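Local coordinates for outer surface protein (Bacillus cereus ATCC 14579, PDB 1X7F), which is of unknown function but probably acts as a 6-phospho-N-acetylmuramidase, hydrolysing phosphorylated muramic-acid sugars derived from the bacterial cell wall, at residues A[223-228]-A[235-240]; A[231-236]-A[366-371]; A[270-275]-A[379-384]. One frame throughout, in Å; residues are numbered along the deposited sequence. Where two conformers were deposited one is given.

Contact 1 (A[223-228]-A[235-240]); sequences LEEHRN and AKHLWA
Where the loop before helix 231-240 meets that helix, on the outer layer of a (beta/alpha)8 barrel, the imidazole rims of His-226 (loop) and His-237 (helix) meet. NE2 of His-226 lies 2.7 Å from ND1 of His-237 in a hydrogen bond for which either nitrogen could be the donor. The planes stand 71° apart and the rings meet rim to rim, neither over the other's face. A chi1 of -174°, which puts CG opposite the backbone N, carries the His-237 ring off the helix toward the loop. Its other nitrogen, NE2, bonds to Tyr-374 OH, so both ends of this buried imidazole are held. Histidine suits the place because its two ring nitrogens can serve partners in different directions. OE2 of Glu-225 comes to the edge of the same ring, 3.1 Å from His-237 CE1, a short approach that probably draws on the partial positive charge of that C-H. Helix 231-240 is the helix of the beta-alpha-beta crossover from strand 201-204 to strand 246-249, and Leu-238 packs on Ile-204 and Val-247 of those strands. Leu-238 sets CD2 3.7 Å from CE1 of His-226, at the edge of that ring, while Leu-223 CB lies over one face near the rim. The two leucines run antiparallel alongside one another, Leu-223 CD1 coming 3.9 Å from Leu-238 CD2, and both touch Phe-186 of helix 183-195.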
loop_
_atom_site.group_PDB
_atom_site.type_symbol
_atom_site.label_atom_id
_atom_site.label_comp_id
_atom_site.label_asym_id
_atom_site.label_seq_id
_atom_site.Cartn_x
_atom_site.Cartn_y
_atom_site.Cartn_z
ATOM N N LEU A 223 2.736 1.771 -9.718
ATOM C CA LEU A 223 1.909 2.852 -10.270
ATOM C C LEU A 223 2.803 4.027 -10.610
ATOM O O LEU A 223 3.633 4.446 -9.781
ATOM C CB LEU A 223 0.839 3.308 -9.258
ATOM C CG LEU A 223 -0.457 2.495 -9.230
ATOM C CD1 LEU A 223 -1.186 2.642 -7.875
ATOM C CD2 LEU A 223 -1.394 2.836 -10.415
ATOM N N GLU A 224 2.628 4.581 -11.804
ATOM C CA GLU A 224 3.415 5.755 -12.174
ATOM C C GLU A 224 3.171 6.914 -11.211
ATOM O O GLU A 224 4.113 7.622 -10.848
ATOM C CB GLU A 224 3.161 6.186 -13.635
ATOM C CG GLU A 224 4.053 7.328 -14.107
ATOM C CD GLU A 224 5.534 7.038 -13.898
ATOM O OE1 GLU A 224 5.938 5.863 -14.036
ATOM O OE2 GLU A 224 6.314 7.984 -13.613
ATOM N N GLU A 225 1.923 7.075 -10.769
ATOM C CA GLU A 225 1.530 8.236 -9.944
ATOM C C GLU A 225 2.201 8.253 -8.574
ATOM O O GLU A 225 2.192 9.280 -7.879
ATOM C CB GLU A 225 -0.000 8.313 -9.798
ATOM C CG GLU A 225 -0.612 7.106 -9.076
ATOM C CD GLU A 225 -2.099 6.994 -9.337
ATOM O OE1 GLU A 225 -2.492 6.661 -10.488
ATOM O OE2 GLU A 225 -2.878 7.235 -8.393
ATOM N N HIS A 226 2.799 7.121 -8.200
ATOM C CA HIS A 226 3.465 6.966 -6.916
ATOM C C HIS A 226 4.930 7.397 -6.934
ATOM O O HIS A 226 5.534 7.540 -5.872
ATOM C CB HIS A 226 3.382 5.511 -6.454
ATOM C CG HIS A 226 2.044 5.115 -5.914
ATOM N ND1 HIS A 226 1.761 3.825 -5.516
ATOM C CD2 HIS A 226 0.920 5.837 -5.683
ATOM C CE1 HIS A 226 0.521 3.767 -5.069
ATOM N NE2 HIS A 226 -0.012 4.976 -5.156
ATOM N N ARG A 227 5.496 7.605 -8.126
ATOM C CA ARG A 227 6.944 7.841 -8.283
ATOM C C ARG A 227 7.507 8.968 -7.402
ATOM O O ARG A 227 8.650 8.890 -6.907
ATOM C CB ARG A 227 7.280 8.113 -9.750
ATOM C CG ARG A 227 8.776 8.049 -10.080
ATOM C CD ARG A 227 9.077 8.035 -11.587
ATOM N NE ARG A 227 8.411 6.908 -12.247
ATOM C CZ ARG A 227 8.860 5.652 -12.242
ATOM N NH1 ARG A 227 10.000 5.321 -11.625
ATOM N NH2 ARG A 227 8.163 4.717 -12.861
ATOM N N ASN A 228 6.705 10.017 -7.219
ATOM C CA ASN A 228 7.141 11.177 -6.436
ATOM C C ASN A 228 6.225 11.490 -5.250
ATOM O O ASN A 228 6.099 12.652 -4.859
ATOM C CB ASN A 228 7.301 12.400 -7.349
ATOM C CG ASN A 228 8.270 12.145 -8.512
ATOM O OD1 ASN A 228 9.466 11.904 -8.304
ATOM N ND2 ASN A 228 7.753 12.199 -9.734
ATOM N N ALA A 235 1.872 3.469 0.156
ATOM C CA ALA A 235 1.374 2.278 0.849
ATOM C C ALA A 235 -0.095 2.408 1.238
ATOM O O ALA A 235 -0.883 1.478 1.038
ATOM C CB ALA A 235 2.224 1.972 2.073
ATOM N N LYS A 236 -0.453 3.555 1.802
ATOM C CA LYS A 236 -1.840 3.884 2.106
ATOM C C LYS A 236 -2.700 3.686 0.865
ATOM O O LYS A 236 -3.748 3.054 0.920
ATOM C CB LYS A 236 -1.978 5.344 2.590
ATOM C CG LYS A 236 -1.587 5.609 4.050
ATOM C CD LYS A 236 -1.783 7.114 4.391
ATOM C CE LYS A 236 -1.297 7.438 5.786
ATOM N NZ LYS A 236 -1.861 8.709 6.312
ATOM N N HIS A 237 -2.250 4.225 -0.262
ATOM C CA HIS A 237 -3.024 4.134 -1.479
ATOM C C HIS A 237 -3.257 2.681 -1.924
ATOM O O HIS A 237 -4.406 2.277 -2.130
ATOM C CB HIS A 237 -2.390 4.980 -2.579
ATOM C CG HIS A 237 -3.212 5.056 -3.826
ATOM N ND1 HIS A 237 -2.686 5.442 -5.038
ATOM C CD2 HIS A 237 -4.521 4.798 -4.048
ATOM C CE1 HIS A 237 -3.634 5.420 -5.955
ATOM N NE2 HIS A 237 -4.756 5.031 -5.380
ATOM N N LEU A 238 -2.187 1.905 -2.043
ATOM C CA LEU A 238 -2.286 0.484 -2.425
ATOM C C LEU A 238 -3.276 -0.332 -1.568
ATOM O O LEU A 238 -4.093 -1.090 -2.103
ATOM C CB LEU A 238 -0.899 -0.173 -2.424
ATOM C CG LEU A 238 0.109 0.337 -3.465
ATOM C CD1 LEU A 238 1.418 -0.412 -3.357
ATOM C CD2 LEU A 238 -0.449 0.216 -4.869
ATOM N N TRP A 239 -3.203 -0.163 -0.254
ATOM C CA TRP A 239 -4.112 -0.839 0.660
ATOM C C TRP A 239 -5.532 -0.302 0.575
ATOM O O TRP A 239 -6.481 -1.071 0.722
ATOM C CB TRP A 239 -3.612 -0.790 2.114
ATOM C CG TRP A 239 -2.449 -1.715 2.415
ATOM C CD1 TRP A 239 -2.273 -2.999 1.963
ATOM C CD2 TRP A 239 -1.338 -1.447 3.289
ATOM N NE1 TRP A 239 -1.108 -3.525 2.471
ATOM C CE2 TRP A 239 -0.516 -2.598 3.291
ATOM C CE3 TRP A 239 -0.948 -0.342 4.069
ATOM C CZ2 TRP A 239 0.675 -2.674 4.025
ATOM C CZ3 TRP A 239 0.235 -0.422 4.801
ATOM C CH2 TRP A 239 1.040 -1.574 4.753
ATOM N N ALA A 240 -5.688 1.001 0.332
ATOM C CA ALA A 240 -7.034 1.598 0.204
ATOM C C ALA A 240 -7.816 1.138 -1.035
ATOM O O ALA A 240 -9.032 1.238 -1.053
ATOM C CB ALA A 240 -6.978 3.148 0.266
#

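Contact 2 (A[231-236]-A[366-371]); sequences IEVQAK and EEELFL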
loop_
_atom_site.group_PDB
_atom_site.type_symbol
_atom_site.label_atom_id
_atom_site.label_comp_id
_atom_site.label_asym_id
_atom_site.label_seq_id
_atom_site.Cartn_x
_atom_site.Cartn_y
_atom_site.Cartn_z
ATOM N N ILE A 231 6.518 7.911 0.812
ATOM C CA ILE A 231 6.554 6.455 0.775
ATOM C C ILE A 231 5.317 5.876 1.479
ATOM O O ILE A 231 4.698 4.946 0.973
ATOM C CB ILE A 231 7.918 5.913 1.335
ATOM C CG1 ILE A 231 8.167 4.469 0.859
ATOM C CG2 ILE A 231 8.028 6.056 2.898
ATOM C CD1 ILE A 231 9.444 3.847 1.421
ATOM N N GLU A 232 4.921 6.490 2.593
ATOM C CA GLU A 232 3.793 6.010 3.386
ATOM C C GLU A 232 2.455 6.289 2.703
ATOM O O GLU A 232 1.479 5.567 2.927
ATOM C CB GLU A 232 3.833 6.580 4.826
ATOM C CG GLU A 232 3.380 8.031 4.970
ATOM C CD GLU A 232 4.466 9.057 4.678
ATOM O OE1 GLU A 232 4.206 10.246 4.940
ATOM O OE2 GLU A 232 5.576 8.709 4.199
ATOM N N VAL A 233 2.420 7.320 1.862
ATOM C CA VAL A 233 1.223 7.654 1.076
ATOM C C VAL A 233 0.990 6.620 -0.039
ATOM O O VAL A 233 -0.125 6.150 -0.235
ATOM C CB VAL A 233 1.290 9.119 0.543
ATOM C CG1 VAL A 233 0.086 9.455 -0.322
ATOM C CG2 VAL A 233 1.378 10.089 1.746
ATOM N N GLN A 234 2.055 6.247 -0.735
ATOM C CA GLN A 234 2.023 5.117 -1.657
ATOM C C GLN A 234 1.430 3.837 -1.050
ATOM O O GLN A 234 0.582 3.207 -1.665
ATOM C CB GLN A 234 3.435 4.819 -2.170
ATOM C CG GLN A 234 4.153 5.974 -2.834
ATOM C CD GLN A 234 5.589 5.602 -3.193
ATOM O OE1 GLN A 234 6.545 6.273 -2.788
ATOM N NE2 GLN A 234 5.739 4.541 -3.949
ATOM N N ALA A 235 1.872 3.469 0.156
ATOM C CA ALA A 235 1.374 2.278 0.849
ATOM C C ALA A 235 -0.095 2.408 1.238
ATOM O O ALA A 235 -0.883 1.478 1.038
ATOM C CB ALA A 235 2.224 1.972 2.073
ATOM N N LYS A 236 -0.453 3.555 1.802
ATOM C CA LYS A 236 -1.840 3.884 2.106
ATOM C C LYS A 236 -2.700 3.686 0.865
ATOM O O LYS A 236 -3.748 3.054 0.920
ATOM C CB LYS A 236 -1.978 5.344 2.590
ATOM C CG LYS A 236 -1.587 5.609 4.050
ATOM C CD LYS A 236 -1.783 7.114 4.391
ATOM C CE LYS A 236 -1.297 7.438 5.786
ATOM N NZ LYS A 236 -1.861 8.709 6.312
ATOM N N GLU A 366 -2.033 17.886 1.725
ATOM C CA GLU A 366 -2.260 18.102 0.295
ATOM C C GLU A 366 -1.928 16.865 -0.550
ATOM O O GLU A 366 -2.647 16.558 -1.495
ATOM C CB GLU A 366 -1.434 19.310 -0.188
ATOM C CG GLU A 366 -1.862 19.887 -1.539
ATOM C CD GLU A 366 -0.824 20.849 -2.136
ATOM O OE1 GLU A 366 -0.957 21.218 -3.335
ATOM O OE2 GLU A 366 0.145 21.229 -1.419
ATOM N N GLU A 367 -0.843 16.173 -0.209
ATOM C CA GLU A 367 -0.435 14.969 -0.931
ATOM C C GLU A 367 -1.440 13.821 -0.774
ATOM O O GLU A 367 -1.451 12.891 -1.574
ATOM C CB GLU A 367 0.981 14.534 -0.521
ATOM C CG GLU A 367 1.135 14.115 0.936
ATOM C CD GLU A 367 1.373 15.266 1.895
ATOM O OE1 GLU A 367 1.215 16.447 1.510
ATOM O OE2 GLU A 367 1.711 14.977 3.061
ATOM N N GLU A 368 -2.293 13.911 0.244
ATOM C CA GLU A 368 -3.258 12.837 0.563
ATOM C C GLU A 368 -4.701 13.111 0.129
ATOM O O GLU A 368 -5.589 12.317 0.421
ATOM C CB GLU A 368 -3.242 12.502 2.068
ATOM C CG GLU A 368 -1.959 11.826 2.568
ATOM C CD GLU A 368 -2.079 11.271 3.981
ATOM O OE1 GLU A 368 -3.204 11.232 4.540
ATOM O OE2 GLU A 368 -1.038 10.870 4.558
ATOM N N LEU A 369 -4.943 14.213 -0.575
ATOM C CA LEU A 369 -6.316 14.573 -0.930
ATOM C C LEU A 369 -6.961 13.522 -1.834
ATOM O O LEU A 369 -8.156 13.270 -1.728
ATOM C CB LEU A 369 -6.407 15.977 -1.579
ATOM C CG LEU A 369 -6.020 17.205 -0.741
ATOM C CD1 LEU A 369 -6.286 18.480 -1.511
ATOM C CD2 LEU A 369 -6.727 17.254 0.609
ATOM N N PHE A 370 -6.178 12.920 -2.728
ATOM C CA PHE A 370 -6.720 11.884 -3.608
ATOM C C PHE A 370 -7.277 10.685 -2.793
ATOM O O PHE A 370 -8.132 9.944 -3.269
ATOM C CB PHE A 370 -5.651 11.428 -4.606
ATOM C CG PHE A 370 -4.608 10.545 -4.000
ATOM C CD1 PHE A 370 -4.734 9.159 -4.067
ATOM C CD2 PHE A 370 -3.506 11.091 -3.340
ATOM C CE1 PHE A 370 -3.781 8.340 -3.495
ATOM C CE2 PHE A 370 -2.556 10.273 -2.772
ATOM C CZ PHE A 370 -2.686 8.897 -2.845
ATOM N N LEU A 371 -6.784 10.511 -1.571
ATOM C CA LEU A 371 -7.210 9.414 -0.711
ATOM C C LEU A 371 -8.673 9.526 -0.275
ATOM O O LEU A 371 -9.307 8.516 0.007
ATOM C CB LEU A 371 -6.283 9.273 0.497
ATOM C CG LEU A 371 -4.918 8.621 0.269
ATOM C CD1 LEU A 371 -4.135 8.578 1.576
ATOM C CD2 LEU A 371 -5.009 7.211 -0.369
#
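Val-233 and Lys-236, one turn apart on barrel helix 231-240, face Glu-368, Phe-370 and Leu-371 of the 3-10 segment 366-371. The contact thus joins the outside of the N-terminal (beta/alpha)8 barrel to the C-terminal region. The apolar part centres on Val-233, whose two branches divide the work. CG1, anti to the backbone N (chi1 178°), meets the edge of the Phe-370 ring, 3.7 Å from CE2. CG2 rests against the side chain of Glu-368, 3.9 Å from its CG. A short beta-branched residue lets the two backbones come close: CA of Val-233 and CA of Glu-368 are 6.9 Å apart. Phe-370 also packs within its own segment, with CG of Leu-371 over one ring face near the rim, and pairs edge-to-face with His-237. Leu-371 in turn lies across the methylenes of Lys-236, CD1 lying 3.9 Å from CD of the lysine. The long lysine chain therefore serves both kinds of interaction, its extended carbons covering leucine while its end carries charge. In the polar part, the ammonium is shared between a salt bridge to Glu-368 and a hydrogen bond to Gln-271 O, and OE1 of Glu-368 accepts from Lys-273 N. Lys-236 NZ meets Glu-368 OE2 at 2.9 Å, on the syn side of the carboxylate but 30° out of its plane.

Contact 3 (A[270-275]-A[379-384]); sequences LQLKVH and TQFTCV
The carbonyl oxygen of Val-384 accepts a hydrogen bond from Val-274 N at 2.7 Å, supplemented by a weaker CA-H...O contact from Lys-273, whose CA lies 3.2 Å from that oxygen. The pair belongs to a mixed sheet of the C-terminal region, in which strands 270-276 and 380-384 run parallel as neighbours, although some hundred residues of chain separate them. In parallel pairing alternate residues of a strand bond across to a given neighbour, and each of these can reach the two residues that flank its opposite number. Leu-272 is the clearest case, its N donating to Thr-382 O at 3.0 Å while its O accepts from Val-384 N at 2.9 Å. The CA-H of Cys-383 also turns to Leu-272 O. Thr-382 N, bonded to Leu-270 O, carries the ladder on.

Side chains alternate between the two faces. Leu-270, Leu-272, Val-274, Phe-381 and Cys-383 form the apolar one, where CD1 of Leu-272 touches CD1 of Phe-381 at 3.8 Å and Ile-347 of strand 345-348 packs on both residues. Farther along, Val-274 and Cys-383 lie against helix 282-289, so aliphatic, aromatic and thiol groups fit this largely buried side. The other face is mixed. Gln-271 and Thr-382 project together there, and the beta-branched Val-384 adds an apolar patch, its CG2 4.0 Å from Gln-271 CB. The amide of Gln-271 divides its ends, OE1 accepting from Asn-266 N while NE2 turns to a water held over this face of the pair. That water joins the two polar side chains, taking a hydrogen bond from Gln-271 NE2 at 2.9 Å and bonding to Thr-382 OG1 as well.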
loop_
_atom_site.group_PDB
_atom_site.type_symbol
_atom_site.label_atom_id
_atom_site.label_comp_id
_atom_site.label_asym_id
_atom_site.label_seq_id
_atom_site.Cartn_x
_atom_site.Cartn_y
_atom_site.Cartn_z
ATOM N N LEU A 270 -8.074 3.222 6.606
ATOM C CA LEU A 270 -7.618 4.498 6.085
ATOM C C LEU A 270 -7.386 5.533 7.185
ATOM O O LEU A 270 -8.262 5.763 8.022
ATOM C CB LEU A 270 -8.625 5.030 5.080
ATOM C CG LEU A 270 -8.239 6.279 4.277
ATOM C CD1 LEU A 270 -6.971 6.050 3.437
ATOM C CD2 LEU A 270 -9.410 6.631 3.392
ATOM N N GLN A 271 -6.195 6.136 7.178
ATOM C CA GLN A 271 -5.812 7.170 8.138
ATOM C C GLN A 271 -5.398 8.406 7.349
ATOM O O GLN A 271 -4.455 8.358 6.559
ATOM C CB GLN A 271 -4.653 6.725 9.032
ATOM C CG GLN A 271 -4.841 5.408 9.771
ATOM C CD GLN A 271 -3.583 4.974 10.503
ATOM O OE1 GLN A 271 -2.578 4.602 9.869
ATOM N NE2 GLN A 271 -3.630 5.006 11.840
ATOM N N LEU A 272 -6.112 9.504 7.558
ATOM C CA LEU A 272 -5.885 10.728 6.798
ATOM C C LEU A 272 -5.134 11.697 7.680
ATOM O O LEU A 272 -5.624 12.063 8.760
ATOM C CB LEU A 272 -7.219 11.341 6.355
ATOM C CG LEU A 272 -8.095 10.437 5.463
ATOM C CD1 LEU A 272 -9.504 11.033 5.319
ATOM C CD2 LEU A 272 -7.449 10.192 4.066
ATOM N N LYS A 273 -3.940 12.092 7.236
ATOM C CA LYS A 273 -3.156 13.097 7.954
ATOM C C LYS A 273 -3.856 14.469 7.916
ATOM O O LYS A 273 -4.146 15.012 6.836
ATOM C CB LYS A 273 -1.736 13.174 7.397
ATOM C CG LYS A 273 -0.865 14.177 8.119
ATOM C CD LYS A 273 0.591 13.790 8.094
ATOM C CE LYS A 273 1.406 14.768 8.933
ATOM N NZ LYS A 273 2.871 14.631 8.708
ATOM N N VAL A 274 -4.136 15.001 9.104
ATOM C CA VAL A 274 -4.796 16.300 9.276
ATOM C C VAL A 274 -3.812 17.301 9.920
ATOM O O VAL A 274 -3.014 16.941 10.802
ATOM C CB VAL A 274 -6.114 16.177 10.126
ATOM C CG1 VAL A 274 -5.819 15.695 11.563
ATOM C CG2 VAL A 274 -6.901 17.502 10.174
ATOM N N HIS A 275 -3.860 18.541 9.440
ATOM C CA HIS A 275 -3.180 19.663 10.059
ATOM C C HIS A 275 -4.246 20.629 10.570
ATOM O O HIS A 275 -5.078 21.107 9.803
ATOM C CB HIS A 275 -2.275 20.388 9.054
ATOM C CG HIS A 275 -1.219 19.518 8.441
ATOM N ND1 HIS A 275 0.022 19.334 9.014
ATOM C CD2 HIS A 275 -1.215 18.790 7.297
ATOM C CE1 HIS A 275 0.741 18.522 8.256
ATOM N NE2 HIS A 275 0.015 18.183 7.205
ATOM N N THR A 379 -17.823 3.795 4.668
ATOM C CA THR A 379 -16.408 3.589 4.947
ATOM C C THR A 379 -16.029 4.198 6.301
ATOM O O THR A 379 -16.350 5.346 6.598
ATOM C CB THR A 379 -15.556 4.233 3.813
ATOM O OG1 THR A 379 -15.823 3.560 2.584
ATOM C CG2 THR A 379 -14.047 4.007 4.023
ATOM N N GLN A 380 -15.344 3.411 7.110
ATOM C CA GLN A 380 -14.708 3.913 8.314
ATOM C C GLN A 380 -13.357 4.486 7.960
ATOM O O GLN A 380 -12.658 3.942 7.110
ATOM C CB GLN A 380 -14.514 2.778 9.308
ATOM C CG GLN A 380 -15.778 2.046 9.617
ATOM C CD GLN A 380 -15.535 0.806 10.443
ATOM O OE1 GLN A 380 -14.487 0.161 10.333
ATOM N NE2 GLN A 380 -16.507 0.459 11.266
ATOM N N PHE A 381 -12.992 5.584 8.615
ATOM C CA PHE A 381 -11.658 6.156 8.491
ATOM C C PHE A 381 -11.341 6.883 9.791
ATOM O O PHE A 381 -12.251 7.184 10.562
ATOM C CB PHE A 381 -11.562 7.087 7.264
ATOM C CG PHE A 381 -12.444 8.292 7.348
ATOM C CD1 PHE A 381 -11.934 9.509 7.788
ATOM C CD2 PHE A 381 -13.793 8.204 7.031
ATOM C CE1 PHE A 381 -12.760 10.631 7.905
ATOM C CE2 PHE A 381 -14.629 9.310 7.144
ATOM C CZ PHE A 381 -14.109 10.531 7.576
ATOM N N THR A 382 -10.060 7.126 10.055
ATOM C CA THR A 382 -9.670 8.057 11.104
ATOM C C THR A 382 -8.949 9.269 10.515
ATOM O O THR A 382 -8.562 9.291 9.342
ATOM C CB THR A 382 -8.749 7.407 12.158
ATOM O OG1 THR A 382 -7.593 6.885 11.505
ATOM C CG2 THR A 382 -9.406 6.195 12.850
ATOM N N CYS A 383 -8.765 10.271 11.363
ATOM C CA CYS A 383 -7.918 11.403 11.064
ATOM C C CYS A 383 -6.811 11.334 12.073
ATOM O O CYS A 383 -7.065 11.117 13.263
ATOM C CB CYS A 383 -8.686 12.727 11.202
ATOM S SG CYS A 383 -9.921 13.004 9.920
ATOM N N VAL A 384 -5.580 11.481 11.593
ATOM C CA VAL A 384 -4.408 11.456 12.450
ATOM C C VAL A 384 -3.531 12.676 12.210
ATOM O O VAL A 384 -3.552 13.253 11.132
ATOM C CB VAL A 384 -3.555 10.141 12.267
ATOM C CG1 VAL A 384 -4.322 8.937 12.786
ATOM C CG2 VAL A 384 -3.113 9.935 10.785
HETATM O O HOH W 1 -10.961 2.372 5.859
HETATM O O HOH W 2 -6.044 5.683 13.237
#

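Overall arrangement
In space the three contacts lead from the barrel to the C-terminal sheet. Contacts 1 and 2 share helix 231-240, and their centres are about 7 Å apart; His-237 and Phe-370 pack where they adjoin. Contact 3 lies beyond, its centre about 11 Å from that of contact 2 and about 17 Å from that of contact 1. Contacts 2 and 3 are joined by two probable hydrogen bonds, Lys-236 NZ to Gln-271 O at 2.6 Å and Glu-368 OE1 to Lys-273 N at 2.9 Å. Segments of contacts 2 and 3 alternate along the chain, and the C-terminal region supplies three of the four.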